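Local coordinates for O-methyltransferase (Coxiella burnetii, PDB 3TR6), which is probably an S-adenosylmethionine-dependent O-methyltransferase and binds S-adenosylhomocysteine and a nickel ion, at residues A151-Y156 with R195-K200; D208-P213 with L218-K223; L155-S160 with G168-D173; M46-E51 with Y145-K150. All blocks are in the same frame, centred on the assembly; numbering follows the deposited sequence.

Interaction 1 of 4, residues A151-Y156 with R195-K200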
# COMPACT_ATOMS: atom_id res chain seq x y z
N ALA A 151 -22.68 -8.31 2.66
CA ALA A 151 -23.11 -9.60 3.17
C ALA A 151 -22.34 -10.75 2.51
O ALA A 151 -22.11 -11.79 3.13
CB ALA A 151 -24.61 -9.78 2.98
N ASN A 152 -21.94 -10.54 1.26
CA ASN A 152 -21.28 -11.58 0.48
C ASN A 152 -19.77 -11.47 0.38
O ASN A 152 -19.17 -12.12 -0.48
CB ASN A 152 -21.88 -11.64 -0.93
CG ASN A 152 -23.16 -12.44 -0.99
OD1 ASN A 152 -23.33 -13.42 -0.27
ND2 ASN A 152 -24.07 -12.03 -1.87
N THR A 153 -19.13 -10.67 1.23
CA THR A 153 -17.69 -10.45 1.08
C THR A 153 -16.88 -11.73 1.30
O THR A 153 -15.88 -11.94 0.63
CB THR A 153 -17.13 -9.31 1.97
OG1 THR A 153 -16.96 -9.77 3.31
CG2 THR A 153 -18.04 -8.09 1.94
N ASP A 154 -17.32 -12.58 2.22
CA ASP A 154 -16.61 -13.85 2.46
C ASP A 154 -16.70 -14.75 1.23
O ASP A 154 -15.69 -15.29 0.78
CB ASP A 154 -17.15 -14.58 3.69
CG ASP A 154 -16.28 -15.76 4.09
OD1 ASP A 154 -15.27 -15.53 4.80
OD2 ASP A 154 -16.58 -16.90 3.70
N LEU A 155 -17.91 -14.90 0.70
CA LEU A 155 -18.11 -15.61 -0.56
C LEU A 155 -17.19 -15.08 -1.65
O LEU A 155 -16.39 -15.83 -2.22
CB LEU A 155 -19.56 -15.50 -1.01
CG LEU A 155 -19.87 -16.09 -2.39
CD1 LEU A 155 -19.59 -17.59 -2.41
CD2 LEU A 155 -21.31 -15.80 -2.79
N TYR A 156 -17.30 -13.78 -1.94
CA TYR A 156 -16.47 -13.14 -2.96
C TYR A 156 -14.98 -13.33 -2.71
O TYR A 156 -14.20 -13.50 -3.65
CB TYR A 156 -16.78 -11.64 -3.03
CG TYR A 156 -18.20 -11.31 -3.40
CD1 TYR A 156 -18.96 -12.16 -4.20
CD2 TYR A 156 -18.80 -10.14 -2.95
CE1 TYR A 156 -20.26 -11.85 -4.54
CE2 TYR A 156 -20.09 -9.82 -3.28
CZ TYR A 156 -20.82 -10.68 -4.07
OH TYR A 156 -22.12 -10.36 -4.39
N ARG A 195 -16.55 -8.09 11.27
CA ARG A 195 -15.68 -8.42 12.39
C ARG A 195 -15.24 -9.88 12.28
O ARG A 195 -14.07 -10.21 12.49
CB ARG A 195 -16.38 -8.17 13.73
CG ARG A 195 -16.41 -6.70 14.13
CD ARG A 195 -17.10 -6.50 15.48
NE ARG A 195 -16.59 -7.43 16.49
CZ ARG A 195 -15.52 -7.19 17.25
NH1 ARG A 195 -14.85 -6.06 17.13
NH2 ARG A 195 -15.14 -8.10 18.14
N LEU A 196 -16.18 -10.74 11.93
CA LEU A 196 -15.89 -12.15 11.74
C LEU A 196 -14.94 -12.34 10.56
O LEU A 196 -14.04 -13.19 10.60
CB LEU A 196 -17.18 -12.94 11.51
CG LEU A 196 -17.07 -14.46 11.56
CD1 LEU A 196 -16.63 -14.92 12.95
CD2 LEU A 196 -18.40 -15.11 11.18
N PHE A 197 -15.13 -11.55 9.51
CA PHE A 197 -14.33 -11.64 8.30
C PHE A 197 -12.89 -11.18 8.50
O PHE A 197 -11.95 -11.83 8.03
CB PHE A 197 -14.98 -10.84 7.16
CG PHE A 197 -14.12 -10.73 5.93
CD1 PHE A 197 -14.12 -11.73 4.97
CD2 PHE A 197 -13.31 -9.62 5.73
CE1 PHE A 197 -13.33 -11.63 3.84
CE2 PHE A 197 -12.52 -9.51 4.60
CZ PHE A 197 -12.53 -10.52 3.65
N ASN A 198 -12.72 -10.06 9.20
CA ASN A 198 -11.40 -9.52 9.46
C ASN A 198 -10.51 -10.48 10.24
O ASN A 198 -9.32 -10.59 9.97
CB ASN A 198 -11.49 -8.18 10.19
CG ASN A 198 -12.02 -7.06 9.31
OD1 ASN A 198 -11.92 -7.13 8.09
ND2 ASN A 198 -12.57 -6.03 9.93
N GLN A 199 -11.10 -11.19 11.20
CA GLN A 199 -10.37 -12.19 11.97
C GLN A 199 -10.02 -13.39 11.10
O GLN A 199 -8.94 -13.97 11.22
CB GLN A 199 -11.17 -12.63 13.19
CG GLN A 199 -11.29 -11.57 14.28
CD GLN A 199 -9.96 -11.27 14.96
OE1 GLN A 199 -8.98 -12.02 14.82
NE2 GLN A 199 -9.91 -10.17 15.71
N LYS A 200 -10.95 -13.77 10.23
CA LYS A 200 -10.74 -14.88 9.31
C LYS A 200 -9.53 -14.63 8.40
O LYS A 200 -8.67 -15.50 8.25
CB LYS A 200 -12.01 -15.12 8.48
CG LYS A 200 -11.92 -16.29 7.51
CD LYS A 200 -11.62 -15.81 6.10
CE LYS A 200 -11.87 -16.92 5.09
NZ LYS A 200 -13.29 -17.38 5.11

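Interaction 2 of 4, residues D208-P213 with L218-K223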
# COMPACT_ATOMS: atom_id res chain seq x y z
N ASP A 208 -0.69 -13.54 2.44
CA ASP A 208 -0.01 -12.53 3.23
C ASP A 208 -0.86 -11.27 3.12
O ASP A 208 -1.36 -10.95 2.04
CB ASP A 208 1.40 -12.26 2.69
CG ASP A 208 2.36 -13.40 2.96
OD1 ASP A 208 2.32 -13.96 4.08
OD2 ASP A 208 3.14 -13.76 2.05
N MSE A 209 -1.06 -10.57 4.22
CA MSE A 209 -2.00 -9.46 4.21
C MSE A 209 -1.55 -8.20 4.95
O MSE A 209 -0.50 -8.18 5.60
CB MSE A 209 -3.38 -9.92 4.72
CG MSE A 209 -3.37 -10.52 6.12
SE MSE A 209 -3.46 -9.18 7.53
CE MSE A 209 -5.27 -8.51 7.24
N ILE A 210 -2.35 -7.16 4.81
CA ILE A 210 -2.10 -5.89 5.46
C ILE A 210 -3.41 -5.12 5.41
O ILE A 210 -4.20 -5.29 4.48
CB ILE A 210 -0.99 -5.10 4.74
CG1 ILE A 210 -0.47 -3.96 5.62
CG2 ILE A 210 -1.50 -4.56 3.41
CD1 ILE A 210 0.37 -4.43 6.78
N LEU A 211 -3.66 -4.29 6.42
CA LEU A 211 -4.86 -3.46 6.43
C LEU A 211 -4.48 -1.98 6.38
O LEU A 211 -3.98 -1.43 7.36
CB LEU A 211 -5.72 -3.76 7.65
CG LEU A 211 -7.19 -3.34 7.60
CD1 LEU A 211 -7.97 -3.99 8.73
CD2 LEU A 211 -7.35 -1.82 7.63
N ILE A 212 -4.71 -1.35 5.24
CA ILE A 212 -4.34 0.04 5.03
C ILE A 212 -5.47 0.97 5.46
O ILE A 212 -6.60 0.84 5.00
CB ILE A 212 -4.02 0.33 3.54
CG1 ILE A 212 -3.14 -0.77 2.95
CG2 ILE A 212 -3.36 1.69 3.40
CD1 ILE A 212 -1.70 -0.72 3.40
N PRO A 213 -5.15 1.93 6.35
CA PRO A 213 -6.13 2.92 6.80
C PRO A 213 -6.32 4.04 5.77
O PRO A 213 -6.15 5.21 6.09
CB PRO A 213 -5.50 3.47 8.08
CG PRO A 213 -4.04 3.35 7.83
CD PRO A 213 -3.86 2.09 7.03
N LEU A 218 -8.61 -0.57 3.67
CA LEU A 218 -8.36 -1.43 2.53
C LEU A 218 -7.47 -2.60 2.91
O LEU A 218 -6.28 -2.44 3.15
CB LEU A 218 -7.74 -0.62 1.39
CG LEU A 218 -7.56 -1.42 0.09
CD1 LEU A 218 -8.92 -1.74 -0.54
CD2 LEU A 218 -6.69 -0.65 -0.88
N THR A 219 -8.07 -3.79 2.99
CA THR A 219 -7.29 -5.00 3.26
C THR A 219 -6.70 -5.53 1.96
O THR A 219 -7.41 -5.67 0.96
CB THR A 219 -8.15 -6.09 3.92
OG1 THR A 219 -8.56 -5.65 5.21
CG2 THR A 219 -7.35 -7.38 4.08
N LEU A 220 -5.41 -5.82 1.98
CA LEU A 220 -4.75 -6.45 0.85
C LEU A 220 -4.32 -7.85 1.24
O LEU A 220 -3.69 -8.05 2.27
CB LEU A 220 -3.55 -5.63 0.40
CG LEU A 220 -3.82 -4.16 0.13
CD1 LEU A 220 -2.54 -3.43 -0.25
CD2 LEU A 220 -4.88 -4.00 -0.96
N ALA A 221 -4.68 -8.83 0.41
CA ALA A 221 -4.31 -10.22 0.67
C ALA A 221 -3.66 -10.84 -0.57
O ALA A 221 -4.32 -11.05 -1.59
CB ALA A 221 -5.53 -11.02 1.09
N ARG A 222 -2.36 -11.11 -0.47
CA ARG A 222 -1.62 -11.74 -1.55
C ARG A 222 -1.68 -13.27 -1.43
O ARG A 222 -1.32 -13.83 -0.40
CB ARG A 222 -0.17 -11.27 -1.55
CG ARG A 222 0.68 -11.87 -2.65
CD ARG A 222 2.14 -11.50 -2.48
NE ARG A 222 2.96 -12.11 -3.52
CZ ARG A 222 3.49 -13.32 -3.44
NH1 ARG A 222 3.30 -14.06 -2.36
NH2 ARG A 222 4.22 -13.79 -4.44
N LYS A 223 -2.14 -13.92 -2.49
CA LYS A 223 -2.22 -15.38 -2.52
C LYS A 223 -0.82 -16.01 -2.54
O LYS A 223 -0.07 -15.83 -3.50
CB LYS A 223 -3.03 -15.84 -3.74
CG LYS A 223 -3.32 -17.33 -3.77
CD LYS A 223 -4.14 -17.71 -5.00
CE LYS A 223 -4.46 -19.20 -5.01
NZ LYS A 223 -5.16 -19.60 -6.25

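Interaction 3 of 4, residues L155-S160 with G168-D173. With NI (nickel (II) ion), chain B.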
# COMPACT_ATOMS: atom_id res chain seq x y z
N LEU A 155 -17.91 -14.90 0.70
CA LEU A 155 -18.11 -15.61 -0.56
C LEU A 155 -17.19 -15.08 -1.65
O LEU A 155 -16.39 -15.83 -2.22
CB LEU A 155 -19.56 -15.50 -1.01
CG LEU A 155 -19.87 -16.09 -2.39
CD1 LEU A 155 -19.59 -17.59 -2.41
CD2 LEU A 155 -21.31 -15.80 -2.79
N TYR A 156 -17.30 -13.78 -1.94
CA TYR A 156 -16.47 -13.14 -2.96
C TYR A 156 -14.98 -13.33 -2.71
O TYR A 156 -14.20 -13.50 -3.65
CB TYR A 156 -16.78 -11.64 -3.03
CG TYR A 156 -18.20 -11.31 -3.40
CD1 TYR A 156 -18.96 -12.16 -4.20
CD2 TYR A 156 -18.80 -10.14 -2.95
CE1 TYR A 156 -20.26 -11.85 -4.54
CE2 TYR A 156 -20.09 -9.82 -3.28
CZ TYR A 156 -20.82 -10.68 -4.07
OH TYR A 156 -22.12 -10.36 -4.39
N TYR A 157 -14.59 -13.29 -1.44
CA TYR A 157 -13.20 -13.48 -1.06
C TYR A 157 -12.77 -14.90 -1.41
O TYR A 157 -11.74 -15.11 -2.06
CB TYR A 157 -13.03 -13.23 0.44
CG TYR A 157 -11.65 -13.52 0.99
CD1 TYR A 157 -10.63 -12.58 0.91
CD2 TYR A 157 -11.36 -14.74 1.61
CE1 TYR A 157 -9.37 -12.83 1.42
CE2 TYR A 157 -10.10 -15.00 2.12
CZ TYR A 157 -9.11 -14.05 2.02
OH TYR A 157 -7.85 -14.30 2.53
N GLU A 158 -13.58 -15.86 -0.98
CA GLU A 158 -13.30 -17.27 -1.21
C GLU A 158 -13.20 -17.58 -2.70
O GLU A 158 -12.33 -18.33 -3.13
CB GLU A 158 -14.40 -18.12 -0.56
CG GLU A 158 -13.87 -19.32 0.19
CD GLU A 158 -12.86 -18.93 1.25
OE1 GLU A 158 -13.13 -17.97 2.00
OE2 GLU A 158 -11.79 -19.57 1.32
N GLU A 159 -14.10 -16.99 -3.48
CA GLU A 159 -14.10 -17.17 -4.92
C GLU A 159 -12.90 -16.47 -5.56
O GLU A 159 -12.33 -16.97 -6.53
CB GLU A 159 -15.40 -16.64 -5.52
CG GLU A 159 -16.64 -17.41 -5.09
CD GLU A 159 -16.72 -18.78 -5.72
OE1 GLU A 159 -17.28 -18.89 -6.83
OE2 GLU A 159 -16.22 -19.75 -5.11
N SER A 160 -12.54 -15.31 -5.02
CA SER A 160 -11.43 -14.54 -5.56
C SER A 160 -10.09 -15.25 -5.36
O SER A 160 -9.17 -15.07 -6.16
CB SER A 160 -11.39 -13.14 -4.93
OG SER A 160 -12.46 -12.35 -5.40
N GLY A 168 -1.25 -13.40 -6.76
CA GLY A 168 -2.33 -12.49 -7.08
C GLY A 168 -2.77 -11.71 -5.85
O GLY A 168 -2.43 -12.08 -4.72
N LEU A 169 -3.54 -10.65 -6.06
CA LEU A 169 -3.91 -9.76 -4.96
C LEU A 169 -5.42 -9.52 -4.82
O LEU A 169 -6.09 -9.15 -5.78
CB LEU A 169 -3.19 -8.42 -5.10
CG LEU A 169 -3.39 -7.45 -3.94
CD1 LEU A 169 -2.72 -7.98 -2.68
CD2 LEU A 169 -2.86 -6.06 -4.29
N ILE A 170 -5.93 -9.72 -3.61
CA ILE A 170 -7.29 -9.32 -3.26
C ILE A 170 -7.27 -8.00 -2.51
O ILE A 170 -6.54 -7.84 -1.54
CB ILE A 170 -7.98 -10.36 -2.36
CG1 ILE A 170 -8.16 -11.69 -3.08
CG2 ILE A 170 -9.34 -9.83 -1.91
CD1 ILE A 170 -8.65 -12.79 -2.19
N ALA A 171 -8.08 -7.05 -2.96
CA ALA A 171 -8.27 -5.80 -2.23
C ALA A 171 -9.72 -5.70 -1.76
O ALA A 171 -10.65 -5.83 -2.55
CB ALA A 171 -7.91 -4.61 -3.11
N VAL A 172 -9.91 -5.49 -0.46
CA VAL A 172 -11.25 -5.41 0.11
C VAL A 172 -11.48 -4.06 0.77
O VAL A 172 -10.72 -3.64 1.64
CB VAL A 172 -11.49 -6.53 1.15
CG1 VAL A 172 -12.91 -6.46 1.70
CG2 VAL A 172 -11.21 -7.89 0.54
N ASP A 173 -12.54 -3.37 0.35
CA ASP A 173 -12.87 -2.06 0.90
C ASP A 173 -13.84 -2.19 2.09
O ASP A 173 -14.46 -3.23 2.28
CB ASP A 173 -13.48 -1.17 -0.18
CG ASP A 173 -13.63 0.27 0.27
OD1 ASP A 173 -13.07 0.64 1.32
OD2 ASP A 173 -14.31 1.04 -0.44
NI NI B . -16.78 1.09 -0.85

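Interaction 4 of 4, residues M46-E51 with Y145-K150. With NI (nickel (II) ion), chain B; SAH (S-adenosyl-L-homocysteine), chain C.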
# COMPACT_ATOMS: atom_id res chain seq x y z
N MSE A 46 -21.34 5.62 -1.36
CA MSE A 46 -20.68 4.33 -1.48
C MSE A 46 -19.61 4.33 -2.58
O MSE A 46 -19.03 3.29 -2.89
CB MSE A 46 -21.70 3.19 -1.68
CG MSE A 46 -22.67 3.38 -2.84
SE MSE A 46 -24.04 1.97 -2.91
CE MSE A 46 -23.67 1.10 -1.21
N GLN A 47 -19.35 5.50 -3.14
CA GLN A 47 -18.32 5.65 -4.16
C GLN A 47 -16.93 5.51 -3.54
O GLN A 47 -16.70 5.92 -2.39
CB GLN A 47 -18.45 6.99 -4.87
CG GLN A 47 -17.59 7.12 -6.12
CD GLN A 47 -17.80 8.44 -6.83
OE1 GLN A 47 -18.11 9.45 -6.20
NE2 GLN A 47 -17.65 8.44 -8.15
N THR A 48 -16.00 4.94 -4.30
CA THR A 48 -14.64 4.74 -3.82
C THR A 48 -13.94 6.07 -3.58
O THR A 48 -14.03 6.98 -4.41
CB THR A 48 -13.82 3.89 -4.82
OG1 THR A 48 -14.44 2.60 -4.97
CG2 THR A 48 -12.39 3.70 -4.33
N ALA A 49 -13.26 6.17 -2.45
CA ALA A 49 -12.50 7.37 -2.12
C ALA A 49 -11.40 7.61 -3.16
O ALA A 49 -10.69 6.68 -3.54
CB ALA A 49 -11.89 7.25 -0.72
N PRO A 50 -11.27 8.85 -3.63
CA PRO A 50 -10.28 9.18 -4.65
C PRO A 50 -8.89 8.68 -4.26
O PRO A 50 -8.17 8.14 -5.11
CB PRO A 50 -10.31 10.71 -4.69
CG PRO A 50 -11.69 11.05 -4.27
CD PRO A 50 -12.08 10.02 -3.25
N GLU A 51 -8.52 8.83 -3.00
CA GLU A 51 -7.20 8.44 -2.53
C GLU A 51 -7.03 6.93 -2.47
O GLU A 51 -5.94 6.41 -2.73
CB GLU A 51 -6.87 9.07 -1.17
CG GLU A 51 -7.77 8.62 -0.03
CD GLU A 51 -8.99 9.51 0.14
OE1 GLU A 51 -9.50 10.03 -0.87
OE2 GLU A 51 -9.43 9.70 1.29
N TYR A 145 -10.72 -6.56 -6.84
CA TYR A 145 -11.19 -5.54 -5.90
C TYR A 145 -12.64 -5.81 -5.51
O TYR A 145 -13.54 -5.74 -6.34
CB TYR A 145 -11.05 -4.15 -6.53
CG TYR A 145 -11.57 -3.01 -5.67
CD1 TYR A 145 -11.13 -2.83 -4.37
CD2 TYR A 145 -12.46 -2.08 -6.19
CE1 TYR A 145 -11.59 -1.77 -3.60
CE2 TYR A 145 -12.92 -1.02 -5.44
CZ TYR A 145 -12.49 -0.87 -4.14
OH TYR A 145 -12.96 0.19 -3.39
N ILE A 146 -12.85 -6.13 -4.24
CA ILE A 146 -14.16 -6.50 -3.73
C ILE A 146 -14.84 -5.32 -3.04
O ILE A 146 -14.41 -4.90 -1.96
CB ILE A 146 -14.07 -7.66 -2.73
CG1 ILE A 146 -13.39 -8.87 -3.38
CG2 ILE A 146 -15.45 -8.00 -2.19
CD1 ILE A 146 -13.09 -9.99 -2.41
N ASP A 147 -15.90 -4.80 -3.65
CA ASP A 147 -16.56 -3.61 -3.14
C ASP A 147 -18.04 -3.56 -3.55
O ASP A 147 -18.52 -2.58 -4.12
CB ASP A 147 -15.82 -2.36 -3.62
CG ASP A 147 -16.37 -1.08 -3.02
OD1 ASP A 147 -16.04 0.01 -3.53
OD2 ASP A 147 -17.12 -1.18 -2.02
N ALA A 148 -18.77 -4.64 -3.24
CA ALA A 148 -20.19 -4.72 -3.54
C ALA A 148 -21.01 -4.91 -2.26
O ALA A 148 -20.72 -4.31 -1.23
CB ALA A 148 -20.46 -5.85 -4.52
N ASP A 149 -22.05 -5.74 -2.33
CA ASP A 149 -22.85 -6.04 -1.15
C ASP A 149 -22.00 -6.71 -0.08
O ASP A 149 -21.38 -7.74 -0.32
CB ASP A 149 -24.06 -6.91 -1.51
CG ASP A 149 -23.70 -8.08 -2.41
OD1 ASP A 149 -23.06 -7.86 -3.46
OD2 ASP A 149 -24.06 -9.23 -2.08
N LYS A 150 -21.97 -6.11 1.11
CA LYS A 150 -21.06 -6.55 2.17
C LYS A 150 -21.41 -7.92 2.75
O LYS A 150 -20.54 -8.61 3.27
CB LYS A 150 -20.98 -5.51 3.29
CG LYS A 150 -20.73 -4.09 2.80
CD LYS A 150 -19.55 -4.01 1.84
CE LYS A 150 -19.41 -2.60 1.27
NZ LYS A 150 -18.52 -2.54 0.07
NI NI B . -16.78 1.09 -0.85
N SAH C . -16.28 0.42 -6.46
CA SAH C . -17.47 1.21 -6.64
CB SAH C . -18.38 1.11 -5.42
CG SAH C . -19.67 0.36 -5.61
SD SAH C . -20.86 0.41 -4.27
C SAH C . -17.10 2.63 -6.87
O SAH C . -17.97 3.53 -6.69
OXT SAH C . -15.94 2.95 -7.23
C5' SAH C . -21.79 -1.11 -4.22
C4' SAH C . -22.27 -1.62 -5.47
O4' SAH C . -22.50 -3.07 -5.35
C3' SAH C . -23.57 -1.02 -5.82
O3' SAH C . -23.48 -0.41 -7.04
C2' SAH C . -24.52 -2.14 -5.88
O2' SAH C . -25.40 -1.98 -6.92
C1' SAH C . -23.64 -3.31 -6.12
N9 SAH C . -24.20 -4.62 -5.78
C8 SAH C . -25.01 -4.91 -4.75
N7 SAH C . -25.28 -6.22 -4.80
C5 SAH C . -24.65 -6.77 -5.86
C6 SAH C . -24.57 -8.06 -6.39
N6 SAH C . -25.27 -9.14 -5.78
N1 SAH C . -23.83 -8.26 -7.49
C2 SAH C . -23.17 -7.26 -8.08
N3 SAH C . -23.22 -6.01 -7.60
C4 SAH C . -23.95 -5.74 -6.49

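Interaction 1 of 4, residues A151-Y156 with R195-K200
K200 NZ is gripped by two carboxylates of helix 153-163. Across this contact it bonds to D154 OD1 at 2.7 Å, in a salt bridge. The nitrogen approaches OD1 on its syn lone pair, the side that faces the other oxygen. E158, one turn further along the helix, holds the same nitrogen in a second salt bridge. D154 and K200 cross at about a right angle. D154 sends CG away from its own backbone N (chi1 -170°), and this carries the carboxylate over toward helix 189-203. The lysine chain is bent at chi2 and chi4, which brings its amine round to OD1.

F197 sits beside this bridge. T153 OG1 lies over one face of its ring, 3.8 Å from CD1 and shifted toward the rim. D154 OD1 is at the ring edge, near the ring plane, and 4.0 Å from CD1. Y157 adds an edge-to-face ring contact with F197. F197 is buried, while D154 and K200 are partly exposed.

Y156, on the same helix as D154, bonds through OH to D149 beside the bound S-adenosylhomocysteine. On helix 189-203, N198 bonds to Y18 of the second subunit. The arrangement is two neighbouring helices packed on one face of the central sheet, as in a Rossmann-like methyltransferase fold.

Interaction 2 of 4, residues D208-P213 with L218-K223
I210 and L220 lie side by side and point the same way, with I210 CG2 3.8 Å from L220 CB. I212 extends this apolar row. Its CG1 reaches diagonally to L220 CD1 at 4.2 Å. D208 and R222 project from the same face, but D208 OD2 and R222 NH1 stay 4.4 Å apart, beyond a salt bridge.

The other face carries M209, L211, T219 and A221. T219 is met obliquely from two sides. L211 CG approaches its OG1 at 3.6 Å. The chain of M209, a selenomethionine, is bent at chi2 and chi3, which folds its CE back to T219 CG2 at 3.9 Å.

The side chains are held in this order by an antiparallel beta hairpin with six backbone bonds. D208, I210 and I212 form hydrogen-bonded pairs with R222, L220 and L218. M209-A221 and L211-T219 are the non-hydrogen-bonded pairs between them. The L220 N to I210 O bond is 2.8 Å long and close to straight, at 168°.

I212 meets I212 of the second subunit. Strand 218-223 runs beside strand 168-173. L218 and L220 pack on helix 50-63, while M209 and T219 pack on V201 of helix 189-203.

Interaction 3 of 4, residues L155-S160 with G168-D173
Y157 and I170 make the main apolar contact. I170 CD1 lies 3.7 Å from Y157 CE1 and equally near CD1 of that ring. It comes at the ring obliquely, and the two side chains cross at about a right angle. The same methyl also touches S160 CB at 3.9 Å, so it is wedged between two side chains of helix 153-163. I170 CG1 stands beside its backbone N (chi1 -64°) and carries CD1 out toward the helix.

The polar bonds stay within the helix or run to other parts of the chain. S160 OG donates to Y156 O at 2.7 Å. The backbone N of S160 also bonds to this oxygen, from the opposite face of the carbonyl plane. This turns the serine hydroxyl back onto its own helix and leaves CB to meet I170. Y157 OH bonds to D204.

D173, three residues on from I170, binds nickel through OD2 at 2.5 Å. D147 and N174 belong to the same site.

The chemistry is therefore divided. Apolar contacts join helix 153-163 to I170, while the carboxylate of D173 coordinates the metal.

Interaction 4 of 4, residues M46-E51 with Y145-K150
T48 and D147 face each other with their CA atoms 8.6 Å apart, where a loop leading into helix 50-63 passes the C-terminal end of strand 141-146. This is the cofactor site of a Rossmann-like methyltransferase fold, and both segments bind S-adenosylhomocysteine.

T48 meets the ligand's carboxylate and D147 its amino group. T48 OG1 donates to the carboxylate oxygen OXT of S-adenosylhomocysteine at 2.7 Å. Its backbone N adds a weak bond to the other oxygen. D147 OD1 accepts from the ligand's amino N at 3.0 Å.

T48 and Y145 come at each other from opposite directions. T48 OG1 is at the edge of the tyrosine ring, near its plane, and 3.2 Å from Y145 OH. That phenol hydroxyl is hydrogen-bonded to Q52.

M46, a selenomethionine, lies along the thioether part of the ligand. Its SE is 3.8 Å from the ligand SD. A148 packs its CB against the ribose, and D149 OD1 lies close to N7 of the adenine.

While D147 OD1 holds the ligand, OD2 binds nickel at 2.6 Å. CG is anti to the backbone N (chi1 -174°), which directs the carboxylate to both. This is consistent with a metal-dependent O-methyltransferase. D173 and N174 complete the nickel site.

K150 curls back over the loop to D147. Its NZ makes a salt bridge of 2.9 Å with D147 OD2. The same NZ donates to A148 O at 3.1 Å, in the carbonyl plane and on a lone pair.

In the fold
All four contacts lie round one mixed sheet, with centres 10 to 15 Å apart. Interaction 4 closes first along the chain, at the cofactor end of strand 141-146. Helix 153-163 follows and serves both interaction 1 and interaction 3, which share L155 and Y156. Interaction 2, the C-terminal hairpin, comes last. Strands 141-146, 168-173, 218-223 and 207-212 are successive neighbours in the sheet, so interactions 4, 3 and 2 run from the ligand site out to this chain's edge strand. Interactions 3 and 4 both reach the nickel ion. All four have residues near the second subunit; in interaction 3 it is L169. The ligand and metal site and the subunit contacts involve the same sheet and its flanking helices.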